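Local structure of peptidoglycan-N-acetylmuramic acid deacetylase PdaA (Bacillus subtilis, 1NY1) at residues 33-38 with 193-198; 136-141 with 158-163. The protein catalyses the deacetylation of N-acetylmuramic acid residues in peptidoglycan, leading to the muramic delta-lactam of the spore cortex, and is required for germination. All coordinates share one frame; numbering follows the deposited sequence.

Contact 1: residues 33-38 with 193-198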
loop_
_atom_site.group_PDB
_atom_site.type_symbol
_atom_site.label_atom_id
_atom_site.label_comp_id
_atom_site.label_asym_id
_atom_site.label_seq_id
_atom_site.Cartn_x
_atom_site.Cartn_y
_atom_site.Cartn_z
ATOM N N ASP A 33 15.488 -3.925 4.983
ATOM C CA ASP A 33 14.264 -4.641 5.346
ATOM C C ASP A 33 13.008 -4.277 4.559
ATOM O O ASP A 33 11.912 -4.697 4.928
ATOM C CB ASP A 33 13.968 -4.463 6.838
ATOM C CG ASP A 33 15.052 -5.041 7.719
ATOM O OD1 ASP A 33 15.440 -6.209 7.491
ATOM O OD2 ASP A 33 15.510 -4.331 8.639
ATOM N N ALA A 34 13.149 -3.501 3.492
ATOM C CA ALA A 34 11.987 -3.128 2.691
ATOM C C ALA A 34 11.585 -4.339 1.851
ATOM O O ALA A 34 12.412 -5.209 1.587
ATOM C CB ALA A 34 12.328 -1.951 1.788
ATOM N N PHE A 35 10.324 -4.409 1.438
ATOM C CA PHE A 35 9.880 -5.543 0.628
ATOM C C PHE A 35 8.763 -5.164 -0.328
ATOM O O PHE A 35 8.145 -4.108 -0.187
ATOM C CB PHE A 35 9.423 -6.694 1.534
ATOM C CG PHE A 35 8.360 -6.304 2.517
ATOM C CD1 PHE A 35 7.020 -6.259 2.140
ATOM C CD2 PHE A 35 8.702 -5.942 3.815
ATOM C CE1 PHE A 35 6.037 -5.855 3.042
ATOM C CE2 PHE A 35 7.730 -5.536 4.725
ATOM C CZ PHE A 35 6.393 -5.491 4.337
ATOM N N TYR A 36 8.515 -6.024 -1.310
ATOM C CA TYR A 36 7.449 -5.777 -2.277
ATOM C C TYR A 36 6.611 -7.028 -2.484
ATOM O O TYR A 36 5.628 -7.015 -3.222
ATOM C CB TYR A 36 8.017 -5.304 -3.614
ATOM C CG TYR A 36 9.014 -6.230 -4.281
ATOM C CD1 TYR A 36 10.356 -6.222 -3.909
ATOM C CD2 TYR A 36 8.631 -7.040 -5.350
ATOM C CE1 TYR A 36 11.300 -6.987 -4.593
ATOM C CE2 TYR A 36 9.567 -7.812 -6.046
ATOM C CZ TYR A 36 10.897 -7.775 -5.666
ATOM O OH TYR A 36 11.828 -8.494 -6.375
ATOM N N LEU A 37 7.008 -8.103 -1.811
ATOM C CA LEU A 37 6.299 -9.372 -1.874
ATOM C C LEU A 37 6.191 -9.978 -0.482
ATOM O O LEU A 37 7.009 -9.695 0.395
ATOM C CB LEU A 37 7.036 -10.359 -2.784
ATOM C CG LEU A 37 6.972 -10.140 -4.297
ATOM C CD1 LEU A 37 8.059 -10.960 -4.977
ATOM C CD2 LEU A 37 5.595 -10.527 -4.819
ATOM N N GLY A 38 5.177 -10.820 -0.300
ATOM C CA GLY A 38 4.972 -11.502 0.963
ATOM C C GLY A 38 5.456 -12.928 0.777
ATOM O O GLY A 38 6.464 -13.152 0.106
ATOM N N GLY A 193 1.954 -14.481 -2.934
ATOM C CA GLY A 193 2.692 -13.455 -2.224
ATOM C C GLY A 193 2.534 -12.044 -2.762
ATOM O O GLY A 193 3.221 -11.132 -2.308
ATOM N N ALA A 194 1.628 -11.849 -3.714
ATOM C CA ALA A 194 1.425 -10.525 -4.293
ATOM C C ALA A 194 0.973 -9.479 -3.293
ATOM O O ALA A 194 0.140 -9.743 -2.427
ATOM C CB ALA A 194 0.403 -10.596 -5.424
ATOM N N ILE A 195 1.548 -8.290 -3.417
ATOM C CA ILE A 195 1.152 -7.164 -2.595
ATOM C C ILE A 195 0.547 -6.222 -3.629
ATOM O O ILE A 195 1.249 -5.712 -4.510
ATOM C CB ILE A 195 2.352 -6.489 -1.892
ATOM C CG1 ILE A 195 2.988 -7.469 -0.895
ATOM C CG2 ILE A 195 1.882 -5.219 -1.175
ATOM C CD1 ILE A 195 4.149 -6.895 -0.081
ATOM N N TYR A 196 -0.766 -6.042 -3.546
ATOM C CA TYR A 196 -1.492 -5.173 -4.462
ATOM C C TYR A 196 -1.479 -3.741 -3.977
ATOM O O TYR A 196 -1.608 -3.479 -2.781
ATOM C CB TYR A 196 -2.964 -5.573 -4.578
ATOM C CG TYR A 196 -3.262 -6.760 -5.452
ATOM C CD1 TYR A 196 -4.461 -6.829 -6.165
ATOM C CD2 TYR A 196 -2.372 -7.821 -5.549
ATOM C CE1 TYR A 196 -4.766 -7.934 -6.955
ATOM C CE2 TYR A 196 -2.664 -8.928 -6.334
ATOM C CZ TYR A 196 -3.856 -8.980 -7.033
ATOM O OH TYR A 196 -4.137 -10.081 -7.810
ATOM N N LEU A 197 -1.329 -2.822 -4.923
ATOM C CA LEU A 197 -1.368 -1.399 -4.636
ATOM C C LEU A 197 -2.599 -0.923 -5.391
ATOM O O LEU A 197 -2.626 -0.941 -6.625
ATOM C CB LEU A 197 -0.122 -0.685 -5.170
ATOM C CG LEU A 197 0.088 0.795 -4.822
ATOM C CD1 LEU A 197 1.221 1.347 -5.671
ATOM C CD2 LEU A 197 -1.161 1.597 -5.072
ATOM N N LEU A 198 -3.619 -0.509 -4.651
ATOM C CA LEU A 198 -4.860 -0.041 -5.257
ATOM C C LEU A 198 -5.185 1.380 -4.822
ATOM O O LEU A 198 -4.671 1.866 -3.816
ATOM C CB LEU A 198 -6.025 -0.946 -4.844
ATOM C CG LEU A 198 -5.926 -2.435 -5.163
ATOM C CD1 LEU A 198 -7.125 -3.164 -4.580
ATOM C CD2 LEU A 198 -5.855 -2.625 -6.669
#
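Ile-195 presents the end of its side chain to the backbone of 33-38, its CD1 resting 3.4 Å from Tyr-36 C. The same methyl lies 3.6 Å from Leu-37 N, so it packs on the peptide between those two residues. An extended chain (chi2 -177°) stretches CD1 well out from the strand and brings it, at 3.7 Å, to CD1 of Phe-35. Here the methyl sits near the ring plane and touches the edge, the two side chains crossing at about a right angle. Leu-229 of helix 226-234 borders both. Strand 194-198 belongs to the parallel sheet of the NodB deacetylase domain, a distorted beta/alpha barrel in this family, and pairs there with strand 44-51. The segment 33-38 is part of the loop that leads into this neighbouring strand. At the other end of the contact Gly-38 N donates to Gly-193 O over 2.8 Å, nearly straight at 172°. Leu-37 leans its CD2 against the same oxygen at 3.5 Å. The positive phi of Gly-193 already favours glycine, and a beta carbon there would point at the loop, about 3.3 Å from Gly-38 O. Tyr-36 turns its ring away from the strand, and its hydroxyl is hydrogen-bonded to Asn-26 OD1.

Contact 2: residues 136-141 with 158-163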
loop_
_atom_site.group_PDB
_atom_site.type_symbol
_atom_site.label_atom_id
_atom_site.label_comp_id
_atom_site.label_asym_id
_atom_site.label_seq_id
_atom_site.Cartn_x
_atom_site.Cartn_y
_atom_site.Cartn_z
ATOM N N ASN A 136 1.646 -0.271 13.583
ATOM C CA ASN A 136 3.074 -0.463 13.419
ATOM C C ASN A 136 3.437 0.527 12.320
ATOM O O ASN A 136 2.591 0.881 11.495
ATOM C CB ASN A 136 3.390 -1.896 12.983
ATOM C CG ASN A 136 3.129 -2.905 14.083
ATOM O OD1 ASN A 136 3.507 -2.691 15.239
ATOM N ND2 ASN A 136 2.492 -4.019 13.732
ATOM N N LEU A 137 4.689 0.971 12.329
ATOM C CA LEU A 137 5.206 1.951 11.374
ATOM C C LEU A 137 5.470 1.422 9.967
ATOM O O LEU A 137 6.458 0.730 9.738
ATOM C CB LEU A 137 6.511 2.552 11.912
ATOM C CG LEU A 137 6.476 3.221 13.290
ATOM C CD1 LEU A 137 7.848 3.810 13.635
ATOM C CD2 LEU A 137 5.430 4.298 13.276
ATOM N N TYR A 138 4.592 1.770 9.031
ATOM C CA TYR A 138 4.738 1.356 7.639
ATOM C C TYR A 138 4.786 2.590 6.768
ATOM O O TYR A 138 4.047 3.545 6.992
ATOM C CB TYR A 138 3.557 0.500 7.202
ATOM C CG TYR A 138 3.506 -0.818 7.910
ATOM C CD1 TYR A 138 4.570 -1.715 7.813
ATOM C CD2 TYR A 138 2.417 -1.159 8.705
ATOM C CE1 TYR A 138 4.551 -2.921 8.497
ATOM C CE2 TYR A 138 2.387 -2.366 9.390
ATOM C CZ TYR A 138 3.459 -3.240 9.283
ATOM O OH TYR A 138 3.450 -4.431 9.968
ATOM N N LEU A 139 5.648 2.561 5.762
ATOM C CA LEU A 139 5.779 3.695 4.875
ATOM C C LEU A 139 5.795 3.314 3.414
ATOM O O LEU A 139 6.313 2.267 3.029
ATOM C CB LEU A 139 7.067 4.456 5.189
ATOM C CG LEU A 139 7.500 5.499 4.152
ATOM C CD1 LEU A 139 6.466 6.613 4.082
ATOM C CD2 LEU A 139 8.865 6.057 4.522
ATOM N N ARG A 140 5.207 4.177 2.602
ATOM C CA ARG A 140 5.224 3.985 1.168
ATOM C C ARG A 140 5.690 5.332 0.641
ATOM O O ARG A 140 5.005 6.343 0.798
ATOM C CB ARG A 140 3.845 3.638 0.625
ATOM C CG ARG A 140 3.885 3.427 -0.877
ATOM C CD ARG A 140 2.715 2.612 -1.357
ATOM N NE ARG A 140 2.870 1.189 -1.076
ATOM C CZ ARG A 140 1.852 0.335 -1.068
ATOM N NH1 ARG A 140 0.626 0.779 -1.316
ATOM N NH2 ARG A 140 2.059 -0.953 -0.838
ATOM N N PRO A 141 6.888 5.371 0.044
ATOM C CA PRO A 141 7.423 6.624 -0.489
ATOM C C PRO A 141 6.498 7.314 -1.486
ATOM O O PRO A 141 5.954 6.680 -2.392
ATOM C CB PRO A 141 8.733 6.186 -1.130
ATOM C CG PRO A 141 9.179 5.083 -0.230
ATOM C CD PRO A 141 7.896 4.299 -0.027
ATOM N N GLY A 158 12.394 3.908 12.504
ATOM C CA GLY A 158 11.551 2.776 12.842
ATOM C C GLY A 158 10.518 2.402 11.798
ATOM O O GLY A 158 9.615 1.610 12.071
ATOM N N TYR A 159 10.649 2.954 10.599
ATOM C CA TYR A 159 9.699 2.664 9.534
ATOM C C TYR A 159 10.077 1.505 8.635
ATOM O O TYR A 159 11.238 1.322 8.262
ATOM C CB TYR A 159 9.472 3.907 8.670
ATOM C CG TYR A 159 8.515 4.896 9.279
ATOM C CD1 TYR A 159 7.134 4.736 9.132
ATOM C CD2 TYR A 159 8.981 5.979 10.025
ATOM C CE1 TYR A 159 6.242 5.630 9.713
ATOM C CE2 TYR A 159 8.091 6.877 10.614
ATOM C CZ TYR A 159 6.729 6.699 10.455
ATOM O OH TYR A 159 5.844 7.580 11.039
ATOM N N GLN A 160 9.064 0.722 8.301
ATOM C CA GLN A 160 9.214 -0.413 7.417
ATOM C C GLN A 160 8.669 0.104 6.090
ATOM O O GLN A 160 7.512 0.515 6.018
ATOM C CB GLN A 160 8.350 -1.569 7.911
ATOM C CG GLN A 160 8.650 -2.877 7.238
ATOM C CD GLN A 160 9.926 -3.497 7.752
ATOM O OE1 GLN A 160 10.518 -4.347 7.097
ATOM N NE2 GLN A 160 10.353 -3.081 8.941
ATOM N N THR A 161 9.496 0.114 5.050
ATOM C CA THR A 161 9.038 0.599 3.754
ATOM C C THR A 161 8.376 -0.531 2.978
ATOM O O THR A 161 8.958 -1.599 2.797
ATOM C CB THR A 161 10.203 1.205 2.944
ATOM O OG1 THR A 161 10.668 2.384 3.610
ATOM C CG2 THR A 161 9.752 1.577 1.533
ATOM N N VAL A 162 7.149 -0.282 2.527
ATOM C CA VAL A 162 6.372 -1.277 1.804
ATOM C C VAL A 162 6.123 -0.871 0.354
ATOM O O VAL A 162 5.485 0.150 0.087
ATOM C CB VAL A 162 5.001 -1.492 2.498
ATOM C CG1 VAL A 162 4.227 -2.598 1.807
ATOM C CG2 VAL A 162 5.206 -1.811 3.975
ATOM N N PHE A 163 6.642 -1.661 -0.581
ATOM C CA PHE A 163 6.431 -1.382 -1.995
ATOM C C PHE A 163 5.265 -2.230 -2.482
ATOM O O PHE A 163 4.312 -2.451 -1.735
ATOM C CB PHE A 163 7.708 -1.670 -2.788
ATOM C CG PHE A 163 8.811 -0.691 -2.508
ATOM C CD1 PHE A 163 8.679 0.638 -2.885
ATOM C CD2 PHE A 163 9.955 -1.084 -1.828
ATOM C CE1 PHE A 163 9.673 1.570 -2.585
ATOM C CE2 PHE A 163 10.954 -0.162 -1.522
ATOM C CZ PHE A 163 10.811 1.164 -1.901
#
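Tyr-138 pairs with Gln-160 and Leu-139 with Thr-161 in a short parallel ladder, bonded in turn by Gln-160 N to Leu-137 O, Leu-139 N to Gln-160 O and Val-162 N to Leu-139 O, the last at 2.7 Å. Helix 148-156 lies in the connection, making a beta-alpha-beta crossover within the NodB deacetylase domain, and its Thr-154 touches Leu-139, Tyr-159 and Thr-161. Leu-137 sets its CB over one face of the Tyr-159 ring, 4.0 Å from the centroid, a CH-pi contact; the Tyr-159 hydroxyl is bonded to Asn-124. Beside Gln-160, Tyr-138 brings its ring CD1 to 3.9 Å from Val-162 CG2, while its hydroxyl goes to Asp-227. Arg-140 starts out extended, then bends at chi3 (-77°), which brings the guanidinium up to the carbonyl oxygens of the partner chain. NE hydrogen-bonds Val-162 O at 3.0 Å, close to the guanidinium plane. Together with the NH2 bond to Phe-163 O, it limits the turning of the group; NH1 forms a salt bridge with Asp-50, the proton acceptor by similarity. A leucine here has no N-H groups to offer, and would probably leave both carbonyls without these partners and Asp-50 without its charged mate. NH2 donates to Phe-163 O at 2.9 Å, a bent bond (134° at the hydrogen) that approaches from above the carbonyl plane.

In the fold
Both contacts are largely buried, but contact 2 has a more open end at Leu-137 and Gly-158. Contact 1 sets a loop against a strand of the main parallel sheet and relies mostly on apolar packing against backbone. Contact 2 joins two short strands through a regular ladder and carries a charged side chain to the active-site region. They meet directly: Phe-35 O is 2.9 Å from Phe-163 N, a probable hydrogen bond, and Leu-197 CG packs against Arg-140 NH1. Helix 226-234 borders both, its Met-230 touching Phe-35 in contact 1 and Tyr-138 and Gln-160 in contact 2. Thr-48 of strand 44-51 likewise serves both, through Ile-195 and Arg-140.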